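Local structure of alpha-L-rhamnosidase (Aspergillus terreus, 6GSZ) at residues S5-E10 with P23-R28; R39-E44 with L64-S69; T79-S84 with S96-V101. The protein probably hydrolyses terminal non-reducing alpha-L-rhamnose residues in alpha-L-rhamnosides. One frame throughout, in Å; residues are numbered along the deposited sequence.

All three contacts lie in the N-terminal immunoglobulin-like domain, their centres 9 to 10 Å apart. Contact 1 is an antiparallel strand pair; contact 3 joins two strands of the facing sheet, and contact 2 ties strand 38-46 of that sheet to the 64-69 loop. Contacts 1 and 3 meet in the core, Phe9 CE2 lying 3.7 Å from Val101 CB. Val65 N of contact 2 probably hydrogen-bonds Val25 O (2.8 Å). Strands 38-46 of contact 2 and 78-86 of contact 3 are neighbours, salt-bridged by Glu42 OE1 and Arg83 NH2 (2.8 Å). Gln6, Ala8, Glu10 and Ser26 line a pocket holding 2-(2-methoxyethoxy)ethanol, probably from the crystallisation liquor; residues round the bound glucose, such as Asp460, are in none of the contacts.

Contact 1 (S5-E10 with P23-R28); sequences SQVAFE and PRVSWR
Val7 and Phe9 on one strand, Val25 and Trp27 on the other, put their side chains on the same face of an antiparallel strand pair, the tightly packed side of this contact. Val7 CG1 touches Val25 CG1 at 4.0 Å, while Val25 CG2 lies beside the Phe9 ring near CE1. Pro23 CB closes the row against Phe9 CB. Strands 78-86 and 99-103 of the facing sheet pack over this apolar face, Val82 against Trp27 and Val99 against Phe9. Ala8 and Ser26 form a hydrogen-bonded pair, with Ser26 N 2.9 Å from Ala8 O.

The face of Gln6 and Ser26 is looser and more polar: both are partly exposed, and a water lies within hydrogen-bonding distance of Ala8 O, Glu10 O and Ser26 OG, the last also bonded to Leu64 N.

Just past the strand end, by contrast, Arg24 grips the buried Glu10 carboxylate side-on. NH2 reaches OE1 at 2.9 Å and NE reaches OE2 at 3.0 Å, both oxygens lying close to the guanidinium plane although the two planes are 39° apart. The bend at chi2 (-74°) brings Glu10 OE2 back to Arg24 N as well, at 2.9 Å. Three bonds from one arginine thus fix the carboxylate's rotation. Arg24 and Arg492, both salt-bridged to Glu10, would be expected to favour its ionised form, while Asp544 balances Arg24.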
loop_
_atom_site.group_PDB
_atom_site.type_symbol
_atom_site.label_atom_id
_atom_site.label_comp_id
_atom_site.label_asym_id
_atom_site.label_seq_id
_atom_site.Cartn_x
_atom_site.Cartn_y
_atom_site.Cartn_z
ATOM N N SER A 5 -6.046 -6.072 -23.257
ATOM C CA SER A 5 -5.002 -5.112 -22.940
ATOM C C SER A 5 -3.958 -5.667 -21.974
ATOM O O SER A 5 -2.878 -5.106 -21.924
ATOM C CB SER A 5 -5.564 -3.847 -22.379
ATOM O OG SER A 5 -6.371 -4.105 -21.255
ATOM N N GLN A 6 -4.301 -6.685 -21.176
ATOM C CA GLN A 6 -3.414 -7.146 -20.101
ATOM C C GLN A 6 -3.811 -8.584 -19.834
ATOM O O GLN A 6 -5.001 -8.874 -19.783
ATOM C CB GLN A 6 -3.628 -6.342 -18.793
ATOM C CG GLN A 6 -2.773 -6.835 -17.618
ATOM C CD GLN A 6 -3.086 -6.288 -16.239
ATOM O OE1 GLN A 6 -2.291 -5.539 -15.662
ATOM N NE2 GLN A 6 -4.207 -6.700 -15.659
ATOM N N VAL A 7 -2.826 -9.459 -19.719
ATOM C CA VAL A 7 -2.984 -10.817 -19.251
ATOM C C VAL A 7 -2.101 -10.946 -18.016
ATOM O O VAL A 7 -0.882 -10.638 -18.101
ATOM C CB VAL A 7 -2.605 -11.867 -20.311
ATOM C CG1 VAL A 7 -2.705 -13.251 -19.730
ATOM C CG2 VAL A 7 -3.520 -11.752 -21.523
ATOM N N ALA A 8 -2.700 -11.353 -16.882
ATOM C CA ALA A 8 -1.982 -11.394 -15.648
ATOM C C ALA A 8 -2.296 -12.664 -14.854
ATOM O O ALA A 8 -3.384 -13.268 -14.973
ATOM C CB ALA A 8 -2.270 -10.167 -14.855
ATOM N N PHE A 9 -1.342 -13.060 -14.005
ATOM C CA PHE A 9 -1.419 -14.243 -13.199
ATOM C C PHE A 9 -1.603 -13.869 -11.728
ATOM O O PHE A 9 -0.857 -13.019 -11.195
ATOM C CB PHE A 9 -0.147 -15.046 -13.407
ATOM C CG PHE A 9 0.052 -15.402 -14.854
ATOM C CD1 PHE A 9 -0.664 -16.435 -15.443
ATOM C CD2 PHE A 9 0.835 -14.598 -15.667
ATOM C CE1 PHE A 9 -0.568 -16.679 -16.799
ATOM C CE2 PHE A 9 0.962 -14.872 -17.018
ATOM C CZ PHE A 9 0.247 -15.900 -17.597
ATOM N N GLU A 10 -2.582 -14.508 -11.059
ATOM C CA GLU A 10 -2.952 -14.125 -9.689
ATOM C C GLU A 10 -3.120 -12.605 -9.667
ATOM O O GLU A 10 -3.816 -12.034 -10.506
ATOM C CB GLU A 10 -1.965 -14.718 -8.672
ATOM C CG GLU A 10 -1.966 -16.243 -8.705
ATOM C CD GLU A 10 -3.182 -16.922 -8.077
ATOM O OE1 GLU A 10 -3.574 -16.455 -6.982
ATOM O OE2 GLU A 10 -3.692 -17.913 -8.670
ATOM N N PRO A 23 -1.185 -21.052 -11.530
ATOM C CA PRO A 23 -1.622 -19.670 -11.319
ATOM C C PRO A 23 -2.916 -19.395 -12.082
ATOM O O PRO A 23 -3.038 -19.779 -13.267
ATOM C CB PRO A 23 -0.469 -18.837 -11.887
ATOM C CG PRO A 23 0.159 -19.739 -12.898
ATOM C CD PRO A 23 0.086 -21.121 -12.272
ATOM N N ARG A 24 -3.840 -18.674 -11.434
ATOM C CA ARG A 24 -5.065 -18.248 -12.107
ATOM C C ARG A 24 -4.722 -17.137 -13.093
ATOM O O ARG A 24 -3.739 -16.409 -12.916
ATOM C CB ARG A 24 -6.100 -17.821 -11.055
ATOM C CG ARG A 24 -6.556 -18.986 -10.171
ATOM C CD ARG A 24 -7.400 -18.520 -9.020
ATOM N NE ARG A 24 -6.640 -17.694 -8.109
ATOM C CZ ARG A 24 -7.156 -16.838 -7.243
ATOM N NH1 ARG A 24 -8.478 -16.716 -7.154
ATOM N NH2 ARG A 24 -6.372 -16.077 -6.471
ATOM N N VAL A 25 -5.587 -16.992 -14.112
ATOM C CA VAL A 25 -5.364 -16.117 -15.237
ATOM C C VAL A 25 -6.505 -15.104 -15.301
ATOM O O VAL A 25 -7.669 -15.456 -15.137
ATOM C CB VAL A 25 -5.243 -16.912 -16.558
ATOM C CG1 VAL A 25 -4.803 -16.008 -17.692
ATOM C CG2 VAL A 25 -4.315 -18.114 -16.386
ATOM N N SER A 26 -6.174 -13.874 -15.643
ATOM C CA SER A 26 -7.137 -12.787 -15.848
ATOM C C SER A 26 -6.758 -11.981 -17.089
ATOM O O SER A 26 -5.581 -11.855 -17.395
ATOM C CB SER A 26 -7.188 -11.837 -14.671
ATOM O OG SER A 26 -7.448 -12.497 -13.451
ATOM N N TRP A 27 -7.749 -11.435 -17.782
ATOM C CA TRP A 27 -7.458 -10.528 -18.865
ATOM C C TRP A 27 -8.369 -9.324 -18.766
ATOM O O TRP A 27 -9.579 -9.472 -18.586
ATOM C CB TRP A 27 -7.563 -11.229 -20.227
ATOM C CG TRP A 27 -8.782 -12.091 -20.405
ATOM C CD1 TRP A 27 -9.948 -11.800 -21.066
ATOM C CD2 TRP A 27 -8.869 -13.467 -20.033
ATOM N NE1 TRP A 27 -10.752 -12.899 -21.051
ATOM C CE2 TRP A 27 -10.134 -13.938 -20.448
ATOM C CE3 TRP A 27 -7.987 -14.348 -19.379
ATOM C CZ2 TRP A 27 -10.531 -15.240 -20.218
ATOM C CZ3 TRP A 27 -8.379 -15.644 -19.152
ATOM C CH2 TRP A 27 -9.650 -16.088 -19.571
ATOM N N ARG A 28 -7.813 -8.158 -19.009
ATOM C CA ARG A 28 -8.565 -6.929 -19.086
ATOM C C ARG A 28 -8.828 -6.574 -20.557
ATOM O O ARG A 28 -8.015 -6.848 -21.419
ATOM C CB ARG A 28 -7.717 -5.913 -18.328
ATOM C CG ARG A 28 -8.418 -4.618 -17.986
ATOM C CD ARG A 28 -7.471 -3.870 -17.070
ATOM N NE ARG A 28 -7.736 -4.154 -15.665
ATOM C CZ ARG A 28 -6.913 -3.907 -14.664
ATOM N NH1 ARG A 28 -7.423 -3.729 -13.455
ATOM N NH2 ARG A 28 -5.607 -3.855 -14.868
HETATM O O HOH W 1 -5.059 -13.275 -12.612
#

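Contact 2 (R39-E44 with L64-S69)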
loop_
_atom_site.group_PDB
_atom_site.type_symbol
_atom_site.label_atom_id
_atom_site.label_comp_id
_atom_site.label_asym_id
_atom_site.label_seq_id
_atom_site.Cartn_x
_atom_site.Cartn_y
_atom_site.Cartn_z
ATOM N N ARG A 39 -18.641 -15.202 -24.148
ATOM C CA ARG A 39 -19.186 -16.532 -24.039
ATOM C C ARG A 39 -18.116 -17.621 -23.912
ATOM O O ARG A 39 -18.420 -18.702 -23.393
ATOM C CB ARG A 39 -20.145 -16.850 -25.181
ATOM C CG ARG A 39 -19.492 -16.915 -26.549
ATOM C CD ARG A 39 -20.490 -17.410 -27.605
ATOM N NE ARG A 39 -21.224 -18.595 -27.165
ATOM C CZ ARG A 39 -22.511 -18.633 -26.770
ATOM N NH1 ARG A 39 -23.301 -17.558 -26.818
ATOM N NH2 ARG A 39 -22.998 -19.777 -26.321
ATOM N N ALA A 40 -16.875 -17.343 -24.353
ATOM C CA ALA A 40 -15.854 -18.383 -24.341
ATOM C C ALA A 40 -14.498 -17.709 -24.423
ATOM O O ALA A 40 -14.389 -16.542 -24.775
ATOM C CB ALA A 40 -16.008 -19.345 -25.497
ATOM N N TYR A 41 -13.467 -18.471 -24.085
ATOM C CA TYR A 41 -12.083 -18.014 -24.228
ATOM C C TYR A 41 -11.221 -19.196 -24.659
ATOM O O TYR A 41 -11.547 -20.350 -24.468
ATOM C CB TYR A 41 -11.565 -17.360 -22.948
ATOM C CG TYR A 41 -11.509 -18.246 -21.738
ATOM C CD1 TYR A 41 -10.433 -19.101 -21.530
ATOM C CD2 TYR A 41 -12.461 -18.160 -20.731
ATOM C CE1 TYR A 41 -10.333 -19.878 -20.387
ATOM C CE2 TYR A 41 -12.357 -18.911 -19.581
ATOM C CZ TYR A 41 -11.264 -19.737 -19.369
ATOM O OH TYR A 41 -11.188 -20.486 -18.204
ATOM N N GLU A 42 -10.053 -18.824 -25.194
ATOM C CA GLU A 42 -8.976 -19.750 -25.497
ATOM C C GLU A 42 -7.703 -19.224 -24.825
ATOM O O GLU A 42 -7.384 -18.050 -24.938
ATOM C CB GLU A 42 -8.785 -19.919 -27.009
ATOM C CG GLU A 42 -9.871 -20.779 -27.618
ATOM C CD GLU A 42 -9.743 -20.987 -29.112
ATOM O OE1 GLU A 42 -8.903 -20.324 -29.726
ATOM O OE2 GLU A 42 -10.568 -21.767 -29.658
ATOM N N ILE A 43 -7.017 -20.139 -24.152
ATOM C CA ILE A 43 -5.685 -19.863 -23.575
ATOM C C ILE A 43 -4.681 -20.765 -24.301
ATOM O O ILE A 43 -4.811 -21.983 -24.284
ATOM C CB ILE A 43 -5.639 -20.107 -22.062
ATOM C CG1 ILE A 43 -6.667 -19.276 -21.314
ATOM C CG2 ILE A 43 -4.221 -19.820 -21.563
ATOM C CD1 ILE A 43 -6.763 -19.518 -19.812
ATOM N N GLU A 44 -3.685 -20.126 -24.915
ATOM C CA GLU A 44 -2.548 -20.794 -25.569
ATOM C C GLU A 44 -1.396 -20.851 -24.567
ATOM O O GLU A 44 -0.980 -19.812 -24.041
ATOM C CB GLU A 44 -2.141 -20.015 -26.817
ATOM C CG GLU A 44 -0.997 -20.650 -27.608
ATOM C CD GLU A 44 -0.469 -19.668 -28.638
ATOM O OE1 GLU A 44 -0.780 -19.840 -29.839
ATOM O OE2 GLU A 44 0.166 -18.673 -28.217
ATOM N N LEU A 64 -9.472 -14.314 -12.898
ATOM C CA LEU A 64 -9.026 -15.391 -11.983
ATOM C C LEU A 64 -9.621 -16.758 -12.384
ATOM O O LEU A 64 -10.074 -17.547 -11.515
ATOM C CB LEU A 64 -9.324 -14.999 -10.535
ATOM C CG LEU A 64 -8.572 -13.745 -10.049
ATOM C CD1 LEU A 64 -9.186 -13.228 -8.745
ATOM C CD2 LEU A 64 -7.071 -13.964 -9.852
ATOM N N VAL A 65 -9.504 -17.065 -13.680
ATOM C CA VAL A 65 -9.942 -18.361 -14.197
ATOM C C VAL A 65 -8.835 -19.379 -13.954
ATOM O O VAL A 65 -7.690 -19.005 -13.671
ATOM C CB VAL A 65 -10.312 -18.299 -15.692
ATOM C CG1 VAL A 65 -11.259 -17.125 -15.990
ATOM C CG2 VAL A 65 -9.092 -18.253 -16.587
ATOM N N PRO A 66 -9.119 -20.694 -13.996
ATOM C CA PRO A 66 -8.097 -21.681 -13.704
ATOM C C PRO A 66 -6.937 -21.767 -14.695
ATOM O O PRO A 66 -7.067 -21.465 -15.871
ATOM C CB PRO A 66 -8.858 -23.010 -13.700
ATOM C CG PRO A 66 -10.303 -22.616 -13.495
ATOM C CD PRO A 66 -10.432 -21.297 -14.239
ATOM N N TRP A 67 -5.751 -22.073 -14.140
ATOM C CA TRP A 67 -4.644 -22.484 -15.003
ATOM C C TRP A 67 -5.087 -23.708 -15.804
ATOM O O TRP A 67 -5.540 -24.666 -15.200
ATOM C CB TRP A 67 -3.442 -22.806 -14.122
ATOM C CG TRP A 67 -2.250 -23.301 -14.886
ATOM C CD1 TRP A 67 -1.748 -24.582 -14.895
ATOM C CD2 TRP A 67 -1.429 -22.528 -15.772
ATOM N NE1 TRP A 67 -0.670 -24.656 -15.743
ATOM C CE2 TRP A 67 -0.445 -23.415 -16.281
ATOM C CE3 TRP A 67 -1.444 -21.198 -16.194
ATOM C CZ2 TRP A 67 0.498 -22.989 -17.208
ATOM C CZ3 TRP A 67 -0.498 -20.785 -17.100
ATOM C CH2 TRP A 67 0.458 -21.676 -17.602
ATOM N N PRO A 68 -4.996 -23.686 -17.134
ATOM C CA PRO A 68 -5.568 -24.784 -17.929
ATOM C C PRO A 68 -4.642 -25.955 -18.265
ATOM O O PRO A 68 -5.055 -26.951 -18.797
ATOM C CB PRO A 68 -5.937 -24.069 -19.242
ATOM C CG PRO A 68 -4.841 -23.017 -19.375
ATOM C CD PRO A 68 -4.624 -22.520 -17.954
ATOM N N SER A 69 -3.354 -25.808 -17.964
ATOM C CA SER A 69 -2.353 -26.802 -18.401
ATOM C C SER A 69 -1.909 -27.632 -17.181
ATOM O O SER A 69 -2.481 -27.546 -16.076
ATOM C CB SER A 69 -1.222 -26.071 -19.126
ATOM O OG SER A 69 -0.196 -26.939 -19.603
HETATM O O HOH W 2 -8.990 -21.964 -17.795
#
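In the N-terminal immunoglobulin-like domain, the loop between strands 53-58 and 78-86 packs over one side of strand 38-46, and this contact is where Tyr41 and Ile43 of the strand meet Val65 and Pro68 of the loop. Tyr41 and Val65 approach from opposite directions. The hydroxyl end of the tyrosine abuts the valine branch, OH lying 3.4 Å from Val65 CB and the ring carbon CZ 3.8 Å from CG2. Trp27 of strand 25-30 also packs against the Tyr41 ring, edge-to-face.

Two residues on, Ile43 crosses Pro68 at about a right angle. Its CG2, anti to the backbone N, touches Pro68 CG at 3.9 Å, and CD1, at the end of the other branch, sits 4.0 Å from the same proline carbon and 4.2 Å from Val65 CG2. Pro68 CG therefore rests against both isoleucine branches.

No direct hydrogen bond joins the segments. A water in the plane of the Tyr41 ring, at its edge, lies 2.7 Å from Tyr41 OH and donates to Pro66 O at 2.8 Å. The loop is thus held to the strand by apolar packing, with one water bridging the phenol oxygen and a loop carbonyl.

Contact 3 (T79-S84 with S96-V101)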
loop_
_atom_site.group_PDB
_atom_site.type_symbol
_atom_site.label_atom_id
_atom_site.label_comp_id
_atom_site.label_asym_id
_atom_site.label_seq_id
_atom_site.Cartn_x
_atom_site.Cartn_y
_atom_site.Cartn_z
ATOM N N THR A 79 4.865 -19.513 -22.005
ATOM C CA THR A 79 4.448 -18.309 -22.702
ATOM C C THR A 79 2.959 -18.457 -22.998
ATOM O O THR A 79 2.562 -19.484 -23.485
ATOM C CB THR A 79 5.274 -18.089 -23.978
ATOM O OG1 THR A 79 6.639 -17.999 -23.570
ATOM C CG2 THR A 79 4.889 -16.843 -24.730
ATOM N N VAL A 80 2.186 -17.410 -22.687
ATOM C CA VAL A 80 0.730 -17.500 -22.683
ATOM C C VAL A 80 0.144 -16.407 -23.544
ATOM O O VAL A 80 0.576 -15.257 -23.477
ATOM C CB VAL A 80 0.211 -17.403 -21.238
ATOM C CG1 VAL A 80 -1.309 -17.319 -21.234
ATOM C CG2 VAL A 80 0.665 -18.617 -20.434
ATOM N N ARG A 81 -0.888 -16.777 -24.336
ATOM C CA ARG A 81 -1.747 -15.787 -24.980
ATOM C C ARG A 81 -3.200 -16.198 -24.720
ATOM O O ARG A 81 -3.457 -17.365 -24.478
ATOM C CB ARG A 81 -1.493 -15.700 -26.486
ATOM C CG ARG A 81 -0.085 -15.286 -26.876
ATOM C CD ARG A 81 -0.000 -14.970 -28.365
ATOM N NE ARG A 81 -0.230 -16.150 -29.169
ATOM C CZ ARG A 81 -0.551 -16.109 -30.480
ATOM N NH1 ARG A 81 -0.640 -14.941 -31.105
ATOM N NH2 ARG A 81 -0.812 -17.234 -31.139
ATOM N N VAL A 82 -4.099 -15.212 -24.765
ATOM C CA VAL A 82 -5.520 -15.427 -24.583
ATOM C C VAL A 82 -6.268 -14.752 -25.714
ATOM O O VAL A 82 -5.896 -13.693 -26.168
ATOM C CB VAL A 82 -5.982 -14.880 -23.219
ATOM C CG1 VAL A 82 -7.477 -15.091 -22.998
ATOM C CG2 VAL A 82 -5.147 -15.478 -22.089
ATOM N N ARG A 83 -7.416 -15.327 -26.077
ATOM C CA ARG A 83 -8.400 -14.595 -26.883
ATOM C C ARG A 83 -9.787 -14.948 -26.359
ATOM O O ARG A 83 -10.005 -15.990 -25.812
ATOM C CB ARG A 83 -8.247 -14.845 -28.386
ATOM C CG ARG A 83 -8.440 -16.281 -28.809
ATOM C CD ARG A 83 -8.309 -16.381 -30.332
ATOM N NE ARG A 83 -8.521 -17.738 -30.768
ATOM C CZ ARG A 83 -8.638 -18.103 -32.039
ATOM N NH1 ARG A 83 -8.554 -17.198 -33.011
ATOM N NH2 ARG A 83 -8.851 -19.375 -32.312
ATOM N N SER A 84 -10.674 -13.994 -26.557
ATOM C CA SER A 84 -11.994 -14.005 -25.976
ATOM C C SER A 84 -13.041 -13.871 -27.098
ATOM O O SER A 84 -12.864 -13.096 -28.030
ATOM C CB SER A 84 -12.080 -12.904 -24.952
ATOM O OG SER A 84 -13.386 -12.808 -24.440
ATOM N N SER A 96 -4.148 -11.930 -27.553
ATOM C CA SER A 96 -3.416 -11.000 -26.741
ATOM C C SER A 96 -1.926 -11.009 -27.099
ATOM O O SER A 96 -1.423 -11.946 -27.688
ATOM C CB SER A 96 -3.574 -11.357 -25.274
ATOM O OG SER A 96 -2.885 -12.537 -24.977
ATOM N N ASP A 97 -1.236 -9.949 -26.682
ATOM C CA ASP A 97 0.216 -9.997 -26.641
ATOM C C ASP A 97 0.615 -11.112 -25.676
ATOM O O ASP A 97 -0.074 -11.352 -24.695
ATOM C CB ASP A 97 0.813 -8.667 -26.196
ATOM C CG ASP A 97 0.563 -7.535 -27.156
ATOM O OD1 ASP A 97 0.315 -7.818 -28.360
ATOM O OD2 ASP A 97 0.583 -6.374 -26.685
ATOM N N ALA A 98 1.708 -11.807 -25.999
ATOM C CA ALA A 98 2.200 -12.885 -25.199
ATOM C C ALA A 98 2.808 -12.351 -23.890
ATOM O O ALA A 98 3.424 -11.274 -23.834
ATOM C CB ALA A 98 3.240 -13.672 -25.984
ATOM N N VAL A 99 2.611 -13.133 -22.833
ATOM C CA VAL A 99 3.227 -12.888 -21.535
ATOM C C VAL A 99 3.838 -14.204 -21.050
ATOM O O VAL A 99 3.475 -15.267 -21.483
ATOM C CB VAL A 99 2.174 -12.393 -20.522
ATOM C CG1 VAL A 99 1.623 -11.029 -20.885
ATOM C CG2 VAL A 99 1.025 -13.373 -20.332
ATOM N N THR A 100 4.772 -14.094 -20.099
ATOM C CA THR A 100 5.429 -15.267 -19.535
ATOM C C THR A 100 5.023 -15.463 -18.062
ATOM O O THR A 100 4.643 -14.522 -17.340
ATOM C CB THR A 100 6.959 -15.159 -19.661
ATOM O OG1 THR A 100 7.407 -13.959 -19.031
ATOM C CG2 THR A 100 7.379 -15.165 -21.115
ATOM N N VAL A 101 5.122 -16.709 -17.631
ATOM C CA VAL A 101 4.869 -17.093 -16.249
ATOM C C VAL A 101 5.851 -18.200 -15.854
ATOM O O VAL A 101 6.106 -19.094 -16.629
ATOM C CB VAL A 101 3.396 -17.502 -16.064
ATOM C CG1 VAL A 101 2.986 -18.630 -16.997
ATOM C CG2 VAL A 101 3.101 -17.871 -14.622
HETATM O O HOH W 3 -0.051 -12.109 -30.134
#
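Val80 and Val99 form the hydrogen-bonded pair on which this antiparallel contact is built. Val80 N reaches Val99 O at 2.8 Å, and Val99 N returns to Val80 O at 3.0 Å. Ahead of Val99, at residues 96-98, the second segment is not regular strand, and Ser96 takes over the bonding through both backbone and side chain. Its N donates to Val82 O at 2.8 Å, and its OG accepts from Val82 N at 2.9 Å in a nearly straight bond (169°). With chi1 at 70°, OG lies between the backbone N and the carbonyl carbon, and it can also donate to Asp97 O, from above that carbonyl's plane. The hydroxyl thus does for Val82 N what a strand carbonyl would otherwise do.

The apolar contacts fall on two faces. Val80 CG2 meets Val101 CG1 at 4.1 Å on the side turned to Phe9 of strand 3-9. On the other side, Thr79 CG2 and Arg81 CG both lie 3.8 Å from Ala98 CB, so the small methyl group sits against both neighbours.

The charged group of the contact is Arg81. Its aliphatic part runs past the Ser96 carbonyl, and a water in the guanidinium plane links NH1 to Ser96 O. NE is salt-bridged to Glu44 on the adjoining strand, while Trp95 makes a cation-pi contact with the same group. Strands 78-86 and 99-103 are neighbours in one sheet of the N-terminal immunoglobulin-like domain and pack against strands 3-9 and 25-30, as in a beta sandwich.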